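Side-chain contacts in cytokinin riboside 5'-monophosphate phosphoribohydrolase (Streptomyces coelicolor, PDB 5ZI9), which is a Rossmann-like member of the SLOG clan, built round a parallel beta-sheet and assembled from six copies of the chain: residues T33-R36 / L37-R41; D50-R53 / V54-Q58. All coordinates share one frame; numbering follows the deposited sequence.

Contact 1 (T33-R36 / L37-R41); sequences TDQR and LLDER
R36 with E40 and D34 with L38 are local pairs, four residues apart, along the short helix 33-39. The helix belongs to the N-terminal arm, and the centre of the contact lies about 39 Å from the centre of the chain. E40 leaves the helical path just after it, yet its side chain runs back beside that of R36, pointing the same way. Its OE1 lies 3.8 Å from R36 CB, and its OE2 4.0 Å from R36 CG. The carboxylate thus meets the aliphatic root of the arginine. The guanidinium is turned off by a bend at chi3 (-58°), and R36 NE stays 5.5 Å from E40 OE1, too far for contact, though some electrostatic attraction is possible. R36 NH2 is hydrogen-bonded to S31 OG and R36 NE to a citrate. D34 and L38 also lie side by side, with D34 OD1 4.0 Å from L38 CD1, while D34 OD2 accepts a hydrogen bond from the backbone N of F156 of the third subunit. L38 N bonds D34 O at 2.8 Å. D39 N bonds Q35 O at 3.0 Å, and the D39 carboxylate is held by T196 of the second subunit. At the end of the helix the bond from E40 N to R36 O is weak (3.5 Å). The arrangement is that of a short helix of under two turns, with i to i+4 side-chain pairs, wedged between two neighbouring subunits.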
# COMPACT_ATOMS: atom_id res chain seq x y z
N THR B 33 -13.70 8.95 15.62
CA THR B 33 -12.75 8.80 14.51
C THR B 33 -13.45 9.25 13.23
O THR B 33 -12.91 10.10 12.50
CB THR B 33 -12.24 7.34 14.37
OG1 THR B 33 -11.73 6.88 15.62
CG2 THR B 33 -11.12 7.25 13.41
N ASP B 34 -14.66 8.72 13.00
CA ASP B 34 -15.44 9.04 11.82
C ASP B 34 -15.72 10.52 11.66
O ASP B 34 -15.68 11.02 10.55
CB ASP B 34 -16.81 8.35 11.84
CG ASP B 34 -16.84 7.06 11.03
OD1 ASP B 34 -16.24 7.04 9.92
OD2 ASP B 34 -17.48 6.06 11.53
N GLN B 35 -16.04 11.21 12.75
CA GLN B 35 -16.42 12.61 12.61
C GLN B 35 -15.26 13.42 12.16
O GLN B 35 -15.43 14.29 11.33
CB GLN B 35 -17.13 13.18 13.84
CG GLN B 35 -16.29 13.91 14.87
CD GLN B 35 -17.11 14.27 16.07
OE1 GLN B 35 -17.32 13.45 16.98
NE2 GLN B 35 -17.63 15.51 16.06
N ARG B 36 -14.07 13.12 12.66
CA ARG B 36 -12.88 13.81 12.19
C ARG B 36 -12.65 13.55 10.70
O ARG B 36 -12.27 14.45 9.98
CB ARG B 36 -11.65 13.41 13.02
CG ARG B 36 -11.65 13.94 14.46
CD ARG B 36 -10.33 13.64 15.14
NE ARG B 36 -9.97 12.20 15.21
CZ ARG B 36 -10.34 11.36 16.17
NH1 ARG B 36 -9.97 10.10 16.11
NH2 ARG B 36 -11.13 11.74 17.18
N LEU B 37 -12.91 12.34 10.26
CA LEU B 37 -12.78 11.96 8.86
C LEU B 37 -13.81 12.57 7.93
O LEU B 37 -13.48 12.95 6.83
CB LEU B 37 -12.91 10.45 8.78
CG LEU B 37 -12.44 9.58 7.61
CD1 LEU B 37 -13.61 8.88 7.03
CD2 LEU B 37 -11.68 10.31 6.54
N LEU B 38 -15.05 12.69 8.39
CA LEU B 38 -16.18 13.07 7.51
C LEU B 38 -16.54 14.57 7.52
O LEU B 38 -17.27 15.02 6.63
CB LEU B 38 -17.41 12.22 7.88
CG LEU B 38 -17.21 10.69 7.78
CD1 LEU B 38 -18.42 9.93 8.28
CD2 LEU B 38 -16.88 10.27 6.35
N ASP B 39 -16.07 15.30 8.53
CA ASP B 39 -16.30 16.76 8.69
C ASP B 39 -15.12 17.58 8.23
O ASP B 39 -15.30 18.58 7.57
CB ASP B 39 -16.59 17.13 10.15
CG ASP B 39 -17.99 16.71 10.62
OD1 ASP B 39 -18.90 16.47 9.78
OD2 ASP B 39 -18.20 16.66 11.85
N GLU B 40 -13.92 17.13 8.56
CA GLU B 40 -12.71 17.94 8.45
C GLU B 40 -12.25 18.09 7.03
O GLU B 40 -11.75 17.16 6.48
CB GLU B 40 -11.54 17.32 9.26
CG GLU B 40 -11.00 18.16 10.41
CD GLU B 40 -10.89 17.37 11.70
OE1 GLU B 40 -9.89 16.62 11.89
OE2 GLU B 40 -11.81 17.49 12.54
N ARG B 41 -12.33 19.30 6.48
CA ARG B 41 -11.47 19.62 5.31
C ARG B 41 -10.33 20.54 5.84
O ARG B 41 -10.55 21.48 6.62
CB ARG B 41 -12.26 20.14 4.08
CG ARG B 41 -13.69 20.60 4.38
CD ARG B 41 -14.61 20.59 3.17
NE ARG B 41 -14.18 21.41 2.03
CZ ARG B 41 -13.93 22.75 2.03
NH1 ARG B 41 -13.56 23.34 0.89
NH2 ARG B 41 -14.03 23.51 3.13

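Contact 2 (D50-R53 / V54-Q58); sequences DPWR and VLRIQ. With FLC (citrate anion), chain L.
With chi1 of W52 at -177°, CG is anti to the backbone N, and the indole swings along the helix to R56, four residues on. R56 bends at chi2 (-67°) and again at chi3, which folds its guanidinium back past the pyrrole side of the ring. W52 NE1 and R56 NE come within 3.7 Å, with the two flat groups turned well away from parallel. OA1 of a citrate lies beside both, at the edge of the indole and in its plane. R56 NE gives this oxygen a hydrogen bond of 2.7 Å, and R56 NH2 adds a weak second one. The oxygen is therefore held mainly by NE. On the benzene side of the indole, L55 CD1 touches W52 CZ3 at 4.0 Å, the two side chains crossing at about a right angle. R53, extended from CG to NE, reaches another arm of the citrate through a weak bond from NE to OG1 (3.3 Å). Its NH2 forms a salt bridge with D50 OD1 at 3.1 Å, meeting that oxygen from above the carboxylate plane. Both ends of the set have partners in other chains: D50 OD2 pairs with K165 of the fourth subunit, and R56 NH1 with E63 of the second. W46 packs edge-to-face with W52. The whole is the first turns of helix 50-67, where arginines on one flank hold a citrate, probably from the crystallisation liquor, consistent with an anion-binding site at a subunit interface.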
# COMPACT_ATOMS: atom_id res chain seq x y z
N ASP B 50 4.80 14.33 -4.54
CA ASP B 50 5.20 13.00 -5.02
C ASP B 50 4.76 11.73 -4.24
O ASP B 50 4.47 10.71 -4.88
CB ASP B 50 6.70 12.97 -5.30
CG ASP B 50 7.04 13.68 -6.56
OD1 ASP B 50 6.19 13.82 -7.43
OD2 ASP B 50 8.17 14.14 -6.68
N PRO B 51 4.75 11.77 -2.89
CA PRO B 51 4.29 10.61 -2.13
C PRO B 51 2.86 10.28 -2.48
O PRO B 51 2.55 9.13 -2.57
CB PRO B 51 4.35 11.08 -0.68
CG PRO B 51 5.35 12.12 -0.69
CD PRO B 51 5.16 12.85 -1.98
N TRP B 52 2.00 11.28 -2.70
CA TRP B 52 0.64 11.03 -3.13
C TRP B 52 0.58 10.58 -4.59
O TRP B 52 -0.28 9.83 -4.97
CB TRP B 52 -0.22 12.30 -2.95
CG TRP B 52 -1.64 12.06 -3.32
CD1 TRP B 52 -2.26 12.47 -4.47
CD2 TRP B 52 -2.61 11.30 -2.59
NE1 TRP B 52 -3.57 12.05 -4.49
CE2 TRP B 52 -3.81 11.31 -3.35
CE3 TRP B 52 -2.60 10.63 -1.38
CZ2 TRP B 52 -4.96 10.67 -2.93
CZ3 TRP B 52 -3.74 10.00 -0.96
CH2 TRP B 52 -4.91 10.01 -1.74
N ARG B 53 1.46 11.09 -5.41
CA ARG B 53 1.51 10.67 -6.79
C ARG B 53 1.84 9.21 -6.92
O ARG B 53 1.34 8.55 -7.77
CB ARG B 53 2.54 11.47 -7.57
CG ARG B 53 2.09 12.91 -7.88
CD ARG B 53 3.00 13.45 -8.94
NE ARG B 53 2.61 14.80 -9.30
CZ ARG B 53 3.04 15.90 -8.72
NH1 ARG B 53 2.56 17.06 -9.12
NH2 ARG B 53 3.94 15.87 -7.76
N VAL B 54 2.68 8.73 -6.04
CA VAL B 54 3.04 7.34 -5.98
C VAL B 54 1.82 6.44 -5.71
O VAL B 54 1.73 5.35 -6.22
CB VAL B 54 4.22 7.17 -4.97
CG1 VAL B 54 3.90 6.20 -3.88
CG2 VAL B 54 5.44 6.69 -5.69
N LEU B 55 0.90 6.91 -4.88
CA LEU B 55 -0.33 6.19 -4.61
C LEU B 55 -1.27 6.20 -5.80
O LEU B 55 -2.00 5.26 -6.02
CB LEU B 55 -1.02 6.78 -3.38
CG LEU B 55 -0.25 6.60 -2.05
CD1 LEU B 55 -1.24 6.82 -0.93
CD2 LEU B 55 0.42 5.24 -1.87
N ARG B 56 -1.24 7.29 -6.56
CA ARG B 56 -2.01 7.43 -7.79
C ARG B 56 -1.53 6.53 -8.90
O ARG B 56 -2.33 5.97 -9.61
CB ARG B 56 -1.92 8.87 -8.30
CG ARG B 56 -2.69 9.86 -7.46
CD ARG B 56 -4.18 9.60 -7.58
NE ARG B 56 -4.88 10.85 -7.79
CZ ARG B 56 -6.02 10.98 -8.44
NH1 ARG B 56 -6.63 9.94 -8.98
NH2 ARG B 56 -6.57 12.18 -8.56
N ILE B 57 -0.21 6.45 -9.06
CA ILE B 57 0.41 5.58 -10.01
C ILE B 57 0.10 4.13 -9.71
O ILE B 57 -0.22 3.37 -10.61
CB ILE B 57 1.94 5.77 -10.00
CG1 ILE B 57 2.28 7.13 -10.58
CG2 ILE B 57 2.63 4.70 -10.85
CD1 ILE B 57 3.66 7.59 -10.18
N GLN B 58 0.23 3.75 -8.44
CA GLN B 58 -0.09 2.41 -8.00
C GLN B 58 -1.55 2.07 -8.28
O GLN B 58 -1.86 0.99 -8.75
CB GLN B 58 0.21 2.26 -6.51
CG GLN B 58 0.22 0.82 -5.99
CD GLN B 58 -0.02 0.72 -4.49
OE1 GLN B 58 -0.73 1.56 -3.90
NE2 GLN B 58 0.55 -0.29 -3.87
CAC FLC L . -2.88 13.84 -8.43
CA FLC L . -2.80 15.28 -8.11
CB FLC L . -2.83 16.26 -9.28
CBC FLC L . -4.17 16.87 -9.64
CG FLC L . -1.92 17.39 -8.84
CGC FLC L . -0.53 17.18 -9.18
OA1 FLC L . -3.59 13.17 -7.74
OA2 FLC L . -2.26 13.40 -9.37
OB1 FLC L . -5.14 16.15 -9.86
OB2 FLC L . -4.33 18.10 -9.74
OG1 FLC L . -0.25 16.34 -9.99
OG2 FLC L . 0.24 17.89 -8.62
OHB FLC L . -2.29 15.57 -10.40

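Contacts 1 and 2 lie on successive helices, 33-39 and 50-67. Within one chain their centres are 23 Å apart and their nearest atoms about 11 Å, so they do not touch. They meet between chains instead. The citrate at contact 2 is also hydrogen-bonded by R36 NE of the fifth subunit, a residue of that chain's contact 1. The same neighbour brings E40 to R53 in a long, weak ion pair and packs L37 on R53. R36 of one copy thus adds a bond to the citrate held by residues 50-58 of another. Both contacts also touch the second subunit, which places them at interfaces of the six-chain assembly.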